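Local atomic coordinates of tail fiber protein (Acinetobacter phage AM24, PDB entry 5W5P), a protein that serves as the trimeric tailspike of a bacteriophage and probably recognises, and may degrade, the capsular polysaccharide of its Acinetobacter host. Residues G71-S82 with G95-N103. Sequence-based numbering, arbitrary orientation.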
loop_
_atom_site.group_PDB
_atom_site.type_symbol
_atom_site.label_atom_id
_atom_site.label_comp_id
_atom_site.label_asym_id
_atom_site.label_seq_id
_atom_site.Cartn_x
_atom_site.Cartn_y
_atom_site.Cartn_z
ATOM N N GLY A 71 -2.841 -25.670 38.469
ATOM C CA GLY A 71 -1.673 -26.038 37.697
ATOM C C GLY A 71 -0.753 -26.930 38.508
ATOM O O GLY A 71 -1.079 -27.353 39.616
ATOM N N LEU A 72 0.411 -27.198 37.922
ATOM C CA LEU A 72 1.425 -28.033 38.551
ATOM C C LEU A 72 2.385 -27.175 39.366
ATOM O O LEU A 72 2.775 -26.084 38.942
ATOM C CB LEU A 72 2.207 -28.821 37.497
ATOM C CG LEU A 72 1.448 -29.842 36.646
ATOM C CD1 LEU A 72 2.207 -30.113 35.358
ATOM C CD2 LEU A 72 1.220 -31.140 37.420
ATOM N N PHE A 73 2.765 -27.683 40.536
ATOM C CA PHE A 73 3.710 -27.022 41.425
ATOM C C PHE A 73 4.749 -28.039 41.879
ATOM O O PHE A 73 4.398 -29.166 42.244
ATOM C CB PHE A 73 2.998 -26.409 42.639
ATOM C CG PHE A 73 2.142 -25.218 42.305
ATOM C CD1 PHE A 73 0.833 -25.383 41.875
ATOM C CD2 PHE A 73 2.650 -23.931 42.417
ATOM C CE1 PHE A 73 0.047 -24.287 41.563
ATOM C CE2 PHE A 73 1.867 -22.833 42.106
ATOM C CZ PHE A 73 0.565 -23.012 41.680
ATOM N N TYR A 74 6.020 -27.651 41.854
ATOM C CA TYR A 74 7.098 -28.513 42.314
ATOM C C TYR A 74 7.755 -27.909 43.547
ATOM O O TYR A 74 7.896 -26.688 43.655
ATOM C CB TYR A 74 8.141 -28.759 41.214
ATOM C CG TYR A 74 9.110 -27.625 40.974
ATOM C CD1 TYR A 74 8.756 -26.545 40.165
ATOM C CD2 TYR A 74 10.384 -27.642 41.530
ATOM C CE1 TYR A 74 9.638 -25.504 39.926
ATOM C CE2 TYR A 74 11.273 -26.609 41.302
ATOM C CZ TYR A 74 10.896 -25.541 40.497
ATOM O OH TYR A 74 11.780 -24.508 40.263
ATOM N N ALA A 75 8.137 -28.776 44.481
ATOM C CA ALA A 75 8.760 -28.347 45.732
ATOM C C ALA A 75 10.234 -28.070 45.464
ATOM O O ALA A 75 11.038 -28.992 45.320
ATOM C CB ALA A 75 8.579 -29.403 46.816
ATOM N N ASP A 76 10.587 -26.789 45.389
ATOM C CA ASP A 76 11.969 -26.367 45.167
ATOM C C ASP A 76 12.710 -26.449 46.496
ATOM O O ASP A 76 12.700 -25.512 47.301
ATOM C CB ASP A 76 12.012 -24.962 44.581
ATOM C CG ASP A 76 13.378 -24.595 44.045
ATOM O OD1 ASP A 76 14.298 -25.434 44.129
ATOM O OD2 ASP A 76 13.533 -23.464 43.543
ATOM N N THR A 77 13.365 -27.592 46.726
ATOM C CA THR A 77 14.053 -27.827 47.994
ATOM C C THR A 77 15.244 -26.897 48.193
ATOM O O THR A 77 15.640 -26.658 49.339
ATOM C CB THR A 77 14.517 -29.285 48.089
ATOM O OG1 THR A 77 13.526 -30.149 47.517
ATOM C CG2 THR A 77 14.739 -29.679 49.539
ATOM N N SER A 78 15.813 -26.363 47.111
ATOM C CA SER A 78 16.948 -25.455 47.217
ATOM C C SER A 78 16.547 -24.047 47.644
ATOM O O SER A 78 17.415 -23.276 48.072
ATOM C CB SER A 78 17.693 -25.390 45.881
ATOM O OG SER A 78 16.861 -24.885 44.847
ATOM N N ASP A 79 15.267 -23.694 47.540
ATOM C CA ASP A 79 14.787 -22.355 47.860
ATOM C C ASP A 79 14.167 -22.350 49.253
ATOM O O ASP A 79 13.167 -23.033 49.499
ATOM C CB ASP A 79 13.770 -21.870 46.825
ATOM C CG ASP A 79 13.563 -20.363 46.867
ATOM O OD1 ASP A 79 13.699 -19.758 47.957
ATOM O OD2 ASP A 79 13.247 -19.779 45.807
ATOM N N THR A 80 14.757 -21.563 50.153
ATOM C CA THR A 80 14.249 -21.393 51.507
ATOM C C THR A 80 13.990 -19.930 51.846
ATOM O O THR A 80 13.776 -19.607 53.020
ATOM C CB THR A 80 15.231 -21.988 52.522
ATOM O OG1 THR A 80 16.561 -21.562 52.202
ATOM C CG2 THR A 80 15.170 -23.509 52.494
ATOM N N THR A 81 14.014 -19.038 50.856
ATOM C CA THR A 81 13.915 -17.606 51.108
ATOM C C THR A 81 12.879 -16.886 50.260
ATOM O O THR A 81 12.443 -15.801 50.663
ATOM C CB THR A 81 15.279 -16.931 50.890
ATOM O OG1 THR A 81 15.858 -17.404 49.667
ATOM C CG2 THR A 81 16.221 -17.249 52.042
ATOM N N SER A 82 12.465 -17.438 49.119
ATOM C CA SER A 82 11.535 -16.739 48.241
ATOM C C SER A 82 10.208 -16.482 48.945
ATOM O O SER A 82 9.716 -17.320 49.707
ATOM C CB SER A 82 11.297 -17.547 46.964
ATOM O OG SER A 82 12.429 -17.505 46.114
ATOM N N GLY A 95 7.345 -24.256 55.272
ATOM C CA GLY A 95 8.399 -23.487 54.647
ATOM C C GLY A 95 8.742 -23.899 53.231
ATOM O O GLY A 95 9.597 -23.256 52.609
ATOM N N THR A 96 8.106 -24.945 52.706
ATOM C CA THR A 96 8.386 -25.402 51.353
ATOM C C THR A 96 7.975 -24.345 50.338
ATOM O O THR A 96 6.839 -23.857 50.357
ATOM C CB THR A 96 7.647 -26.710 51.069
ATOM O OG1 THR A 96 8.177 -27.755 51.895
ATOM C CG2 THR A 96 7.802 -27.098 49.610
ATOM N N ARG A 97 8.903 -23.991 49.450
ATOM C CA ARG A 97 8.614 -23.075 48.351
ATOM C C ARG A 97 8.104 -23.890 47.172
ATOM O O ARG A 97 8.876 -24.570 46.491
ATOM C CB ARG A 97 9.846 -22.262 47.978
ATOM C CG ARG A 97 9.883 -20.900 48.638
ATOM C CD ARG A 97 10.467 -21.003 50.041
ATOM N NE ARG A 97 10.371 -19.743 50.772
ATOM C CZ ARG A 97 10.386 -19.646 52.096
ATOM N NH1 ARG A 97 10.487 -20.738 52.842
ATOM N NH2 ARG A 97 10.301 -18.456 52.671
ATOM N N TRP A 98 6.794 -23.825 46.942
ATOM C CA TRP A 98 6.169 -24.423 45.770
ATOM C C TRP A 98 6.195 -23.423 44.618
ATOM O O TRP A 98 5.781 -22.270 44.775
ATOM C CB TRP A 98 4.728 -24.839 46.081
ATOM C CG TRP A 98 4.608 -25.937 47.116
ATOM C CD1 TRP A 98 4.387 -25.786 48.455
ATOM C CD2 TRP A 98 4.701 -27.350 46.884
ATOM N NE1 TRP A 98 4.343 -27.012 49.068
ATOM C CE2 TRP A 98 4.529 -27.989 48.126
ATOM C CE3 TRP A 98 4.909 -28.134 45.746
ATOM C CZ2 TRP A 98 4.561 -29.375 48.262
ATOM C CZ3 TRP A 98 4.941 -29.512 45.887
ATOM C CH2 TRP A 98 4.769 -30.116 47.131
ATOM N N LYS A 99 6.684 -23.862 43.463
ATOM C CA LYS A 99 6.784 -23.012 42.284
ATOM C C LYS A 99 6.001 -23.626 41.135
ATOM O O LYS A 99 6.135 -24.819 40.846
ATOM C CB LYS A 99 8.245 -22.784 41.878
ATOM C CG LYS A 99 9.096 -22.356 43.045
ATOM C CD LYS A 99 10.528 -22.032 42.682
ATOM C CE LYS A 99 11.099 -21.048 43.699
ATOM N NZ LYS A 99 12.584 -21.087 43.693
ATOM N N ARG A 100 5.187 -22.805 40.487
ATOM C CA ARG A 100 4.371 -23.263 39.373
ATOM C C ARG A 100 5.253 -23.625 38.187
ATOM O O ARG A 100 6.219 -22.925 37.871
ATOM C CB ARG A 100 3.365 -22.177 38.976
ATOM C CG ARG A 100 2.478 -22.522 37.797
ATOM C CD ARG A 100 1.666 -21.308 37.347
ATOM N NE ARG A 100 0.807 -20.785 38.408
ATOM C CZ ARG A 100 -0.428 -21.213 38.643
ATOM N NH1 ARG A 100 -0.949 -22.173 37.893
ATOM N NH2 ARG A 100 -1.145 -20.681 39.621
ATOM N N LYS A 101 4.922 -24.738 37.541
ATOM C CA LYS A 101 5.584 -25.153 36.310
ATOM C C LYS A 101 4.890 -24.451 35.151
ATOM O O LYS A 101 3.717 -24.717 34.873
ATOM C CB LYS A 101 5.527 -26.669 36.143
ATOM C CG LYS A 101 6.104 -27.465 37.310
ATOM C CD LYS A 101 7.466 -28.043 36.963
ATOM C CE LYS A 101 7.663 -29.415 37.590
ATOM N NZ LYS A 101 8.944 -30.027 37.149
ATOM N N TRP A 102 5.606 -23.546 34.484
ATOM C CA TRP A 102 5.061 -22.845 33.329
ATOM C C TRP A 102 6.210 -22.344 32.465
ATOM O O TRP A 102 7.187 -21.794 32.983
ATOM C CB TRP A 102 4.157 -21.680 33.760
ATOM C CG TRP A 102 4.856 -20.574 34.506
ATOM C CD1 TRP A 102 5.296 -20.607 35.797
ATOM C CD2 TRP A 102 5.182 -19.271 34.009
ATOM N NE1 TRP A 102 5.879 -19.408 36.132
ATOM C CE2 TRP A 102 5.822 -18.572 35.051
ATOM C CE3 TRP A 102 4.995 -18.627 32.783
ATOM C CZ2 TRP A 102 6.274 -17.263 34.907
ATOM C CZ3 TRP A 102 5.450 -17.328 32.641
ATOM C CH2 TRP A 102 6.081 -16.661 33.698
ATOM N N ASN A 103 6.094 -22.546 31.153
ATOM C CA ASN A 103 7.078 -22.058 30.197
ATOM C C ASN A 103 6.436 -21.202 29.115
ATOM O O ASN A 103 7.084 -20.893 28.106
ATOM C CB ASN A 103 7.843 -23.222 29.561
ATOM C CG ASN A 103 6.926 -24.276 28.973
ATOM O OD1 ASN A 103 5.778 -23.999 28.625
ATOM N ND2 ASN A 103 7.433 -25.497 28.855
HETATM O O HOH W 1 0.872 -25.832 35.471
#
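Lys99 slants across to the turn, its chain extended beyond CG, and delivers its ammonium group between the carboxylates of Asp76 and Asp79. NZ lies 2.6 Å from both Asp76 OD2 and Asp79 OD2, a salt-bridge network tying strand 97-100 to both ends of the type I turn Asp76-Asp79. Asp79 OD2 is met on its anti lone pair. CG of both aspartates stands anti to the backbone N (chi1 -167° and -163°), turning the carboxylates toward this one ammonium group. Their other oxygens serve the loop: Asp76 OD1 takes the hydroxyl of Ser78, and Asp79 OD1 accepts from Thr81 N, closing an Asx turn, and from Ser82 N, making an Asx motif. At the far end of that loop Arg97 NE gives a straight bond to Ser82 O (2.7 Å, 161°) in the carbonyl plane, on a lone pair; NH2 adds a weak one, while NH1 turns back to Gly95 O.

Between the strands, Tyr74 and Lys99 exchange backbone bonds, and Asp76 N to Arg97 O and Lys101 N to Leu72 O continue the antiparallel ladder. The other two polar atoms of this last pair are joined through a water, which accepts from Leu72 N (2.8 Å) and donates to Lys101 O. On the Phe73 face, Ala75 CB sits over the six-membered ring of Trp98, 3.9 Å from its centroid. Phe73 CZ lies over the Arg100 guanidinium, whose NH1 and NH2 are held by carbonyls of Gly70, Gly69 and Gly87.

The two strands are the central pair of a four-stranded antiparallel sheet, between strands 56-59 and 89-91, in the N-terminal part of the chain, ahead of the long run of parallel strands starting at 135-140. Helix 42-46 packs on Phe73, Trp98 and Arg100, and Lys101 NZ bonds to Gly60 O of the second subunit.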